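Local atomic coordinates of 2,5-dihydroxypyridine 5,6-dioxygenase (Pseudomonas putida KT2440, PDB entry 7CUP), a protein that catalyses the iron(II)-dependent dioxygenolytic opening of the 2,5-dihydroxypyridine ring between carbons 5 and 6, yielding N-formylmaleamate in aerobic nicotinate degradation. Residues T147-S159 / R324-V336. Numbering follows the deposited sequence.
Sequences TLLKQARSLHVRS and RNCDIYLDDKAVV
Strands 154-158 and 327-330 run antiparallel, their axes 4.6 Å apart at closest approach, with H156-Y329 and R158-D327 as hydrogen-bonded pairs and L155-L330 and V157-I328 as non-hydrogen-bonded ones. They are neighbours inside an antiparallel sheet, where strand 327-330 continues through a β-hairpin into 333-337, and V335 and V336 form a classic bulge opposite I328. S154 O receives D331 N at 2.8 Å, extending the pairing to the hairpin turn. There the D331 carboxylate reaches the loop that links helix 136-151 to strand 154-158: both oxygens turn their syn lone pairs to R153 N, OD2 at 3.0 Å and OD1 at 3.2 Å, and OD2 also takes a weak bond from S154 N. CG of D331 lies anti to its own carbonyl carbon (chi1 -55°), which turns the carboxylate toward the R153 and S154 amides. Replacing D331 with alanine would remove the carboxylate and is likely to leave R153 N without its acceptor, and the helix-to-strand link freer to shift. Beside this turn, L330 packs its isobutyl group against the end of helix 136-151: CD1 rests 3.8 Å from L149 CA, and CD2 meets A152 CB and L149 CD1. The same face carries L155, V157 and I328, all packed on F299 of strand 299-303, while W268 of strand 263-269 covers I328 and L330, joining this sheet to the one that holds the iron ligand H265. On the other face, H156 bonds to H166 and D164, and R158 bends at chi3 (-90°) to bring NH1 over the rim of the Y329 ring, 3.5 Å from CE1, the guanidinium and ring planes 33° apart. D327 OD1 accepts from A338 N; one water accepts from R158 NE, donates to D327 OD2 and lies 2.7 Å from Y329 OH, in the plane of the ring.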
ATOM      1  N   THR A 147     -11.461 -10.194 -46.432  1.00 38.38           N
ATOM      2  CA  THR A 147     -12.171 -10.029 -47.739  1.00 44.62           C
ATOM      3  C   THR A 147     -12.324 -11.421 -48.398  1.00 44.34           C
ATOM      4  O   THR A 147     -13.427 -11.701 -48.926  1.00 44.79           O
ATOM      5  CB  THR A 147     -11.527  -8.955 -48.638  1.00 45.72           C
ATOM      6  OG1 THR A 147     -10.219  -9.366 -49.023  1.00 58.29           O
ATOM      7  CG2 THR A 147     -11.425  -7.583 -48.007  1.00 42.61           C
ATOM      8  N   LEU A 148     -11.301 -12.281 -48.305  1.00 40.18           N
ATOM      9  CA  LEU A 148     -11.353 -13.710 -48.721  1.00 42.84           C
ATOM     10  C   LEU A 148     -12.337 -14.481 -47.847  1.00 44.87           C
ATOM     11  O   LEU A 148     -13.233 -15.137 -48.386  1.00 45.98           O
ATOM     12  CB  LEU A 148      -9.958 -14.340 -48.621  1.00 45.97           C
ATOM     13  CG  LEU A 148      -9.129 -14.332 -49.899  1.00 47.85           C
ATOM     14  CD1 LEU A 148      -7.748 -14.909 -49.648  1.00 46.95           C
ATOM     15  CD2 LEU A 148      -9.818 -15.124 -51.007  1.00 53.02           C
ATOM     16  N   LEU A 149     -12.164 -14.432 -46.530  1.00 47.31           N
ATOM     17  CA  LEU A 149     -12.990 -15.236 -45.609  1.00 44.03           C
ATOM     18  C   LEU A 149     -14.482 -14.955 -45.850  1.00 44.26           C
ATOM     19  O   LEU A 149     -15.247 -15.911 -45.780  1.00 44.01           O
ATOM     20  CB  LEU A 149     -12.599 -14.937 -44.158  1.00 41.97           C
ATOM     21  CG  LEU A 149     -13.458 -15.664 -43.125  1.00 42.39           C
ATOM     22  CD1 LEU A 149     -13.500 -17.163 -43.406  1.00 38.34           C
ATOM     23  CD2 LEU A 149     -12.956 -15.393 -41.709  1.00 45.89           C
ATOM     24  N   LYS A 150     -14.891 -13.704 -46.079  1.00 48.72           N
ATOM     25  CA  LYS A 150     -16.330 -13.294 -46.048  1.00 55.63           C
ATOM     26  C   LYS A 150     -17.107 -14.000 -47.165  1.00 57.88           C
ATOM     27  O   LYS A 150     -18.257 -14.436 -46.900  1.00 61.91           O
ATOM     28  CB  LYS A 150     -16.491 -11.775 -46.160  1.00 55.36           C
ATOM     29  CG  LYS A 150     -16.369 -11.043 -44.834  1.00 55.94           C
ATOM     30  CD  LYS A 150     -16.213  -9.550 -44.986  1.00 62.42           C
ATOM     31  CE  LYS A 150     -17.541  -8.833 -44.926  1.00 64.69           C
ATOM     32  NZ  LYS A 150     -17.421  -7.442 -45.411  1.00 66.97           N
ATOM     33  N   GLN A 151     -16.495 -14.139 -48.341  1.00 60.50           N
ATOM     34  CA  GLN A 151     -17.133 -14.763 -49.534  1.00 65.62           C
ATOM     35  C   GLN A 151     -16.964 -16.305 -49.541  1.00 61.61           C
ATOM     36  O   GLN A 151     -17.779 -16.959 -50.226  1.00 61.31           O
ATOM     37  CB  GLN A 151     -16.668 -14.049 -50.809  1.00 65.69           C
ATOM     38  CG  GLN A 151     -15.160 -13.948 -51.012  1.00 71.19           C
ATOM     39  CD  GLN A 151     -14.526 -15.250 -51.442  1.00 79.02           C
ATOM     40  OE1 GLN A 151     -14.968 -16.338 -51.070  1.00 77.15           O
ATOM     41  NE2 GLN A 151     -13.467 -15.142 -52.232  1.00 80.95           N
ATOM     42  N   ALA A 152     -16.003 -16.896 -48.809  1.00 50.33           N
ATOM     43  CA  ALA A 152     -15.750 -18.364 -48.799  1.00 48.70           C
ATOM     44  C   ALA A 152     -17.058 -19.083 -48.479  1.00 47.72           C
ATOM     45  O   ALA A 152     -17.864 -18.516 -47.731  1.00 49.73           O
ATOM     46  CB  ALA A 152     -14.677 -18.755 -47.803  1.00 45.99           C
ATOM     47  N   ARG A 153     -17.258 -20.279 -49.031  1.00 49.44           N
ATOM     48  CA  ARG A 153     -18.523 -21.054 -48.886  1.00 52.73           C
ATOM     49  C   ARG A 153     -18.298 -22.238 -47.940  1.00 48.62           C
ATOM     50  O   ARG A 153     -19.295 -22.712 -47.331  1.00 44.60           O
ATOM     51  CB  ARG A 153     -19.027 -21.491 -50.267  1.00 57.69           C
ATOM     52  CG  ARG A 153     -19.759 -20.397 -51.032  1.00 64.76           C
ATOM     53  CD  ARG A 153     -21.088 -20.040 -50.375  1.00 74.80           C
ATOM     54  NE  ARG A 153     -22.278 -20.617 -51.014  1.00 84.94           N
ATOM     55  CZ  ARG A 153     -22.875 -21.777 -50.696  1.00 84.84           C
ATOM     56  NH1 ARG A 153     -22.394 -22.562 -49.744  1.00 82.03           N
ATOM     57  NH2 ARG A 153     -23.961 -22.155 -51.354  1.00 81.88           N
ATOM     58  N   SER A 154     -17.043 -22.693 -47.843  1.00 45.69           N
ATOM     59  CA  SER A 154     -16.563 -23.739 -46.904  1.00 42.24           C
ATOM     60  C   SER A 154     -15.149 -23.391 -46.410  1.00 45.73           C
ATOM     61  O   SER A 154     -14.367 -22.754 -47.175  1.00 41.31           O
ATOM     62  CB  SER A 154     -16.564 -25.087 -47.562  1.00 39.96           C
ATOM     63  OG  SER A 154     -15.438 -25.215 -48.422  1.00 39.37           O
ATOM     64  N   LEU A 155     -14.814 -23.831 -45.192  1.00 41.81           N
ATOM     65  CA  LEU A 155     -13.410 -23.877 -44.705  1.00 43.33           C
ATOM     66  C   LEU A 155     -13.006 -25.346 -44.542  1.00 39.28           C
ATOM     67  O   LEU A 155     -13.847 -26.138 -44.060  1.00 42.10           O
ATOM     68  CB  LEU A 155     -13.292 -23.084 -43.395  1.00 41.66           C
ATOM     69  CG  LEU A 155     -11.915 -23.100 -42.723  1.00 43.49           C
ATOM     70  CD1 LEU A 155     -11.707 -21.846 -41.888  1.00 46.46           C
ATOM     71  CD2 LEU A 155     -11.739 -24.340 -41.860  1.00 45.19           C
ATOM     72  N   HIS A 156     -11.772 -25.702 -44.921  1.00 38.57           N
ATOM     73  CA  HIS A 156     -11.271 -27.098 -44.776  1.00 39.80           C
ATOM     74  C   HIS A 156      -9.880 -27.131 -44.132  1.00 35.12           C
ATOM     75  O   HIS A 156      -8.969 -26.377 -44.571  1.00 36.67           O
ATOM     76  CB  HIS A 156     -11.314 -27.876 -46.117  1.00 44.31           C
ATOM     77  CG  HIS A 156     -11.420 -29.356 -45.908  1.00 49.49           C
ATOM     78  ND1 HIS A 156     -12.640 -30.033 -45.951  1.00 52.42           N
ATOM     79  CD2 HIS A 156     -10.490 -30.279 -45.564  1.00 49.21           C
ATOM     80  CE1 HIS A 156     -12.449 -31.312 -45.676  1.00 50.80           C
ATOM     81  NE2 HIS A 156     -11.132 -31.493 -45.435  1.00 52.12           N
ATOM     82  N   VAL A 157      -9.675 -28.051 -43.190  1.00 33.25           N
ATOM     83  CA  VAL A 157      -8.339 -28.207 -42.553  1.00 33.73           C
ATOM     84  C   VAL A 157      -7.827 -29.630 -42.756  1.00 33.21           C
ATOM     85  O   VAL A 157      -8.589 -30.583 -42.489  1.00 32.67           O
ATOM     86  CB  VAL A 157      -8.380 -27.832 -41.071  1.00 34.17           C
ATOM     87  CG1 VAL A 157      -7.040 -28.097 -40.397  1.00 36.50           C
ATOM     88  CG2 VAL A 157      -8.786 -26.374 -40.915  1.00 36.39           C
ATOM     89  N   ARG A 158      -6.563 -29.724 -43.145  1.00 33.52           N
ATOM     90  CA  ARG A 158      -5.788 -30.993 -43.220  1.00 38.79           C
ATOM     91  C   ARG A 158      -4.428 -30.811 -42.525  1.00 36.09           C
ATOM     92  O   ARG A 158      -3.793 -29.755 -42.670  1.00 37.00           O
ATOM     93  CB  ARG A 158      -5.628 -31.411 -44.693  1.00 47.60           C
ATOM     94  CG  ARG A 158      -6.939 -31.735 -45.408  1.00 55.70           C
ATOM     95  CD  ARG A 158      -6.806 -32.523 -46.712  1.00 64.68           C
ATOM     96  NE  ARG A 158      -6.668 -31.674 -47.896  1.00 73.69           N
ATOM     97  CZ  ARG A 158      -7.675 -31.174 -48.628  1.00 81.91           C
ATOM     98  NH1 ARG A 158      -7.418 -30.418 -49.690  1.00 80.58           N
ATOM     99  NH2 ARG A 158      -8.934 -31.420 -48.303  1.00 84.63           N
ATOM    100  N   SER A 159      -3.946 -31.842 -41.850  1.00 35.00           N
ATOM    101  CA  SER A 159      -2.541 -31.919 -41.395  1.00 34.22           C
ATOM    102  C   SER A 159      -2.019 -33.349 -41.586  1.00 35.04           C
ATOM    103  O   SER A 159      -2.848 -34.286 -41.557  1.00 32.37           O
ATOM    104  CB  SER A 159      -2.463 -31.523 -39.948  1.00 34.60           C
ATOM    105  OG  SER A 159      -3.038 -32.527 -39.118  1.00 30.09           O
ATOM    106  N   ARG A 324      -0.753 -26.338 -35.103  1.00 25.93           N
ATOM    107  CA  ARG A 324       0.395 -26.008 -35.976  1.00 29.92           C
ATOM    108  C   ARG A 324       0.367 -26.866 -37.243  1.00 29.91           C
ATOM    109  O   ARG A 324      -0.281 -27.922 -37.224  1.00 27.56           O
ATOM    110  CB  ARG A 324       1.711 -26.415 -35.313  1.00 33.25           C
ATOM    111  CG  ARG A 324       2.299 -25.365 -34.403  1.00 38.48           C
ATOM    112  CD  ARG A 324       2.855 -26.053 -33.189  1.00 40.74           C
ATOM    113  NE  ARG A 324       3.931 -27.019 -33.384  1.00 45.46           N
ATOM    114  CZ  ARG A 324       3.846 -28.342 -33.190  1.00 41.48           C
ATOM    115  NH1 ARG A 324       2.701 -28.967 -32.880  1.00 35.68           N
ATOM    116  NH2 ARG A 324       4.950 -29.040 -33.331  1.00 42.55           N
ATOM    117  N   ASN A 325       1.129 -26.453 -38.261  1.00 32.71           N
ATOM    118  CA  ASN A 325       1.544 -27.307 -39.411  1.00 37.94           C
ATOM    119  C   ASN A 325       0.351 -27.654 -40.290  1.00 37.70           C
ATOM    120  O   ASN A 325       0.471 -28.611 -41.057  1.00 42.01           O
ATOM    121  CB  ASN A 325       2.161 -28.633 -38.962  1.00 38.62           C
ATOM    122  CG  ASN A 325       3.339 -28.418 -38.047  1.00 40.51           C
ATOM    123  OD1 ASN A 325       4.026 -27.420 -38.195  1.00 39.92           O
ATOM    124  ND2 ASN A 325       3.556 -29.326 -37.097  1.00 47.03           N
ATOM    125  N   CYS A 326      -0.729 -26.871 -40.215  1.00 36.18           N
ATOM    126  CA  CYS A 326      -2.024 -27.204 -40.842  1.00 35.87           C
ATOM    127  C   CYS A 326      -2.049 -26.593 -42.238  1.00 35.28           C
ATOM    128  O   CYS A 326      -1.381 -25.556 -42.461  1.00 35.73           O
ATOM    129  CB  CYS A 326      -3.226 -26.723 -40.034  1.00 36.55           C
ATOM    130  SG  CYS A 326      -3.662 -27.790 -38.634  1.00 33.67           S
ATOM    131  N   ASP A 327      -2.748 -27.271 -43.144  1.00 36.13           N
ATOM    132  CA  ASP A 327      -3.183 -26.711 -44.439  1.00 37.24           C
ATOM    133  C   ASP A 327      -4.618 -26.241 -44.231  1.00 33.10           C
ATOM    134  O   ASP A 327      -5.441 -27.033 -43.735  1.00 30.61           O
ATOM    135  CB  ASP A 327      -3.041 -27.745 -45.562  1.00 41.08           C
ATOM    136  CG  ASP A 327      -1.633 -28.265 -45.799  1.00 39.59           C
ATOM    137  OD1 ASP A 327      -0.656 -27.571 -45.462  1.00 41.82           O
ATOM    138  OD2 ASP A 327      -1.532 -29.374 -46.325  1.00 48.08           O
ATOM    139  N   ILE A 328      -4.895 -24.985 -44.568  1.00 35.31           N
ATOM    140  CA  ILE A 328      -6.250 -24.388 -44.399  1.00 35.61           C
ATOM    141  C   ILE A 328      -6.725 -23.903 -45.765  1.00 37.24           C
ATOM    142  O   ILE A 328      -5.983 -23.081 -46.412  1.00 33.86           O
ATOM    143  CB  ILE A 328      -6.256 -23.234 -43.379  1.00 34.46           C
ATOM    144  CG1 ILE A 328      -5.513 -23.588 -42.088  1.00 34.98           C
ATOM    145  CG2 ILE A 328      -7.692 -22.809 -43.117  1.00 35.11           C
ATOM    146  CD1 ILE A 328      -5.329 -22.405 -41.155  1.00 33.29           C
ATOM    147  N   TYR A 329      -7.929 -24.339 -46.142  1.00 38.54           N
ATOM    148  CA  TYR A 329      -8.583 -23.987 -47.430  1.00 42.04           C
ATOM    149  C   TYR A 329      -9.902 -23.260 -47.197  1.00 37.64           C
ATOM    150  O   TYR A 329     -10.715 -23.669 -46.312  1.00 39.68           O
ATOM    151  CB  TYR A 329      -8.858 -25.235 -48.272  1.00 41.26           C
ATOM    152  CG  TYR A 329      -7.616 -26.003 -48.600  1.00 40.44           C
ATOM    153  CD1 TYR A 329      -7.173 -27.020 -47.770  1.00 44.29           C
ATOM    154  CD2 TYR A 329      -6.870 -25.691 -49.715  1.00 41.25           C
ATOM    155  CE1 TYR A 329      -6.015 -27.721 -48.054  1.00 45.89           C
ATOM    156  CE2 TYR A 329      -5.710 -26.384 -50.015  1.00 42.41           C
ATOM    157  CZ  TYR A 329      -5.286 -27.397 -49.180  1.00 42.62           C
ATOM    158  OH  TYR A 329      -4.138 -28.062 -49.465  1.00 52.65           O
ATOM    159  N   LEU A 330     -10.101 -22.234 -48.024  1.00 40.18           N
ATOM    160  CA  LEU A 330     -11.398 -21.567 -48.274  1.00 45.39           C
ATOM    161  C   LEU A 330     -11.908 -22.044 -49.640  1.00 46.80           C
ATOM    162  O   LEU A 330     -11.227 -21.781 -50.661  1.00 38.26           O
ATOM    163  CB  LEU A 330     -11.176 -20.054 -48.258  1.00 46.18           C
ATOM    164  CG  LEU A 330     -10.728 -19.492 -46.913  1.00 48.35           C
ATOM    165  CD1 LEU A 330     -10.654 -17.973 -46.969  1.00 47.48           C
ATOM    166  CD2 LEU A 330     -11.659 -19.969 -45.794  1.00 46.92           C
ATOM    167  N   ASP A 331     -13.024 -22.770 -49.649  1.00 48.83           N
ATOM    168  CA  ASP A 331     -13.406 -23.581 -50.831  1.00 51.58           C
ATOM    169  C   ASP A 331     -12.162 -24.405 -51.191  1.00 57.07           C
ATOM    170  O   ASP A 331     -11.693 -25.145 -50.295  1.00 56.83           O
ATOM    171  CB  ASP A 331     -13.994 -22.643 -51.879  1.00 48.11           C
ATOM    172  CG  ASP A 331     -15.132 -21.848 -51.267  1.00 45.50           C
ATOM    173  OD1 ASP A 331     -15.079 -20.636 -51.324  1.00 46.56           O
ATOM    174  OD2 ASP A 331     -16.028 -22.463 -50.677  1.00 48.65           O
ATOM    175  N   ASP A 332     -11.583 -24.273 -52.387  1.00 57.06           N
ATOM    176  CA  ASP A 332     -10.360 -25.063 -52.707  1.00 61.48           C
ATOM    177  C   ASP A 332      -9.201 -24.100 -52.962  1.00 54.09           C
ATOM    178  O   ASP A 332      -8.311 -24.446 -53.739  1.00 61.14           O
ATOM    179  CB  ASP A 332     -10.608 -26.100 -53.810  1.00 67.45           C
ATOM    180  CG  ASP A 332     -11.478 -25.596 -54.940  1.00 75.41           C
ATOM    181  OD1 ASP A 332     -11.335 -24.404 -55.284  1.00 76.21           O
ATOM    182  OD2 ASP A 332     -12.300 -26.396 -55.452  1.00 85.87           O
ATOM    183  N   LYS A 333      -9.200 -22.962 -52.271  1.00 52.43           N
ATOM    184  CA  LYS A 333      -8.081 -21.990 -52.231  1.00 51.93           C
ATOM    185  C   LYS A 333      -7.437 -22.047 -50.840  1.00 45.26           C
ATOM    186  O   LYS A 333      -8.121 -21.725 -49.843  1.00 45.97           O
ATOM    187  CB  LYS A 333      -8.603 -20.590 -52.568  1.00 60.68           C
ATOM    188  CG  LYS A 333      -7.568 -19.471 -52.523  1.00 70.34           C
ATOM    189  CD  LYS A 333      -6.422 -19.623 -53.520  1.00 75.47           C
ATOM    190  CE  LYS A 333      -5.519 -18.409 -53.588  1.00 77.45           C
ATOM    191  NZ  LYS A 333      -6.304 -17.151 -53.669  1.00 79.48           N
ATOM    192  N   ALA A 334      -6.168 -22.448 -50.796  1.00 41.79           N
ATOM    193  CA  ALA A 334      -5.328 -22.545 -49.583  1.00 44.75           C
ATOM    194  C   ALA A 334      -4.998 -21.135 -49.100  1.00 44.58           C
ATOM    195  O   ALA A 334      -4.532 -20.331 -49.940  1.00 38.86           O
ATOM    196  CB  ALA A 334      -4.060 -23.301 -49.877  1.00 44.95           C
ATOM    197  N   VAL A 335      -5.235 -20.851 -47.813  1.00 40.63           N
ATOM    198  CA  VAL A 335      -4.801 -19.573 -47.165  1.00 41.02           C
ATOM    199  C   VAL A 335      -3.561 -19.863 -46.313  1.00 38.01           C
ATOM    200  O   VAL A 335      -2.685 -18.975 -46.190  1.00 40.02           O
ATOM    201  CB  VAL A 335      -5.937 -18.904 -46.364  1.00 42.95           C
ATOM    202  CG1 VAL A 335      -6.939 -18.219 -47.288  1.00 45.32           C
ATOM    203  CG2 VAL A 335      -6.650 -19.862 -45.420  1.00 41.64           C
ATOM    204  N   VAL A 336      -3.470 -21.083 -45.783  1.00 34.59           N
ATOM    205  CA  VAL A 336      -2.285 -21.590 -45.038  1.00 33.89           C
ATOM    206  C   VAL A 336      -1.905 -22.964 -45.613  1.00 31.56           C
ATOM    207  O   VAL A 336      -2.808 -23.784 -45.826  1.00 31.25           O
ATOM    208  CB  VAL A 336      -2.603 -21.667 -43.532  1.00 33.44           C
ATOM    209  CG1 VAL A 336      -1.391 -22.020 -42.689  1.00 34.74           C
ATOM    210  CG2 VAL A 336      -3.228 -20.368 -43.035  1.00 33.54           C
TER
HETATM  211  O   HOH W   1     -13.203 -26.571 -48.454  1.00 45.31           O
HETATM  212  O   HOH W   2      -3.929 -30.087 -47.742  1.00 46.22           O